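Local coordinates for protein GH127 beta-L-arabinofuranoside (PDB 4QK0) that probably hydrolyses beta-L-arabinofuranosides, as a family GH127 glycoside hydrolase with a helical catalytic domain followed by beta-rich domains, at residues I27-R31 with H32-P36. Residues are numbered along the deposited sequence; the frame is centred on the assembly and turned at random.
Sequences IDVVR and HEVIP
Arg31 runs beside the imidazole of His32, both side chains on helix 22-42 leaning back toward its N-terminal end. Its CB lies close to the backbone N of His32; CG, anti to its own N (chi1 -180°), sits over one face of the ring, 4.2 Å from its centroid and offset toward the rim, a CH-pi contact for which the flat His32 ring suits. CD passes 3.9 Å from His32 NE2. A bend at chi3 (-83°) then carries the guanidinium away, its plane 65° from the ring, and NH2 bonds to Leu89 O and Thr92 OG1 at the end of helix 76-92. Arginine is long enough to do both.

Just past this pair the helix, part of the helical GH127 catalytic domain, widens into a pi-type turn: Val29 O accepts hydrogen bonds from Glu33 N (2.9 Å) and, five residues on, Val34 N (3.1 Å), and Ile35 N likewise reaches back five to Val30 O (2.9 Å). Pro36, which has no N-H to give, fits where the helix kinks; its CD sits 3.2 Å from Arg31 O. On the buried side Val30 CG1 meets Ile35 CG1 at 3.9 Å, branched apolar residues suited to packing against Ala418 of helix 413-422.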
# COMPACT_ATOMS: atom_id res chain seq x y z
N ILE A 27 -29.68 3.13 19.47
CA ILE A 27 -30.21 1.98 20.25
C ILE A 27 -31.46 1.42 19.60
O ILE A 27 -31.60 0.22 19.50
CB ILE A 27 -30.46 2.38 21.72
CG1 ILE A 27 -29.11 2.69 22.35
CG2 ILE A 27 -31.15 1.26 22.48
CD1 ILE A 27 -29.13 2.74 23.85
N ASP A 28 -32.33 2.29 19.16
CA ASP A 28 -33.53 1.85 18.45
C ASP A 28 -33.20 1.08 17.21
O ASP A 28 -33.85 0.07 16.92
CB ASP A 28 -34.44 3.04 18.11
CG ASP A 28 -35.07 3.68 19.38
OD1 ASP A 28 -35.11 3.01 20.44
OD2 ASP A 28 -35.52 4.87 19.33
N VAL A 29 -32.19 1.55 16.47
CA VAL A 29 -31.73 0.82 15.29
C VAL A 29 -31.18 -0.54 15.68
O VAL A 29 -31.46 -1.56 15.01
CB VAL A 29 -30.68 1.63 14.51
CG1 VAL A 29 -29.93 0.75 13.54
CG2 VAL A 29 -31.37 2.77 13.77
N VAL A 30 -30.37 -0.59 16.72
CA VAL A 30 -29.85 -1.91 17.14
C VAL A 30 -30.98 -2.85 17.55
O VAL A 30 -30.95 -4.05 17.24
CB VAL A 30 -28.85 -1.74 18.33
CG1 VAL A 30 -28.53 -3.08 18.98
CG2 VAL A 30 -27.57 -1.13 17.85
N ARG A 31 -31.97 -2.31 18.26
CA ARG A 31 -33.07 -3.12 18.79
C ARG A 31 -34.00 -3.62 17.70
O ARG A 31 -34.40 -4.79 17.73
CB ARG A 31 -33.89 -2.32 19.83
CG ARG A 31 -35.08 -3.13 20.44
CD ARG A 31 -35.84 -2.31 21.46
NE ARG A 31 -35.11 -2.42 22.71
CZ ARG A 31 -34.49 -1.45 23.34
NH1 ARG A 31 -34.53 -0.21 22.90
NH2 ARG A 31 -33.84 -1.74 24.46
N HIS A 32 -34.33 -2.76 16.74
CA HIS A 32 -35.34 -3.14 15.74
C HIS A 32 -34.78 -3.71 14.47
O HIS A 32 -35.42 -4.54 13.87
CB HIS A 32 -36.26 -1.97 15.45
CG HIS A 32 -37.02 -1.53 16.66
ND1 HIS A 32 -36.99 -0.24 17.14
CD2 HIS A 32 -37.77 -2.25 17.55
CE1 HIS A 32 -37.72 -0.16 18.25
NE2 HIS A 32 -38.20 -1.37 18.51
N GLU A 33 -33.56 -3.34 14.08
CA GLU A 33 -32.95 -3.84 12.85
C GLU A 33 -31.79 -4.80 13.09
O GLU A 33 -31.80 -5.93 12.61
CB GLU A 33 -32.47 -2.65 12.00
CG GLU A 33 -31.61 -3.05 10.80
CD GLU A 33 -32.35 -3.93 9.80
OE1 GLU A 33 -31.75 -4.92 9.28
OE2 GLU A 33 -33.55 -3.62 9.52
N VAL A 34 -30.78 -4.35 13.83
CA VAL A 34 -29.56 -5.11 13.89
C VAL A 34 -29.68 -6.43 14.59
O VAL A 34 -29.32 -7.49 14.05
CB VAL A 34 -28.43 -4.31 14.54
CG1 VAL A 34 -27.13 -5.11 14.51
CG2 VAL A 34 -28.20 -2.98 13.85
N ILE A 35 -30.20 -6.42 15.82
CA ILE A 35 -30.31 -7.67 16.59
C ILE A 35 -31.29 -8.71 16.01
O ILE A 35 -30.99 -9.91 15.90
CB ILE A 35 -30.61 -7.33 18.07
CG1 ILE A 35 -29.32 -6.86 18.76
CG2 ILE A 35 -31.26 -8.50 18.80
CD1 ILE A 35 -28.17 -7.82 18.76
N PRO A 36 -32.47 -8.26 15.58
CA PRO A 36 -33.34 -9.21 14.86
C PRO A 36 -32.76 -9.82 13.58
O PRO A 36 -32.91 -11.02 13.35
CB PRO A 36 -34.57 -8.35 14.54
CG PRO A 36 -34.61 -7.37 15.67
CD PRO A 36 -33.15 -6.99 15.84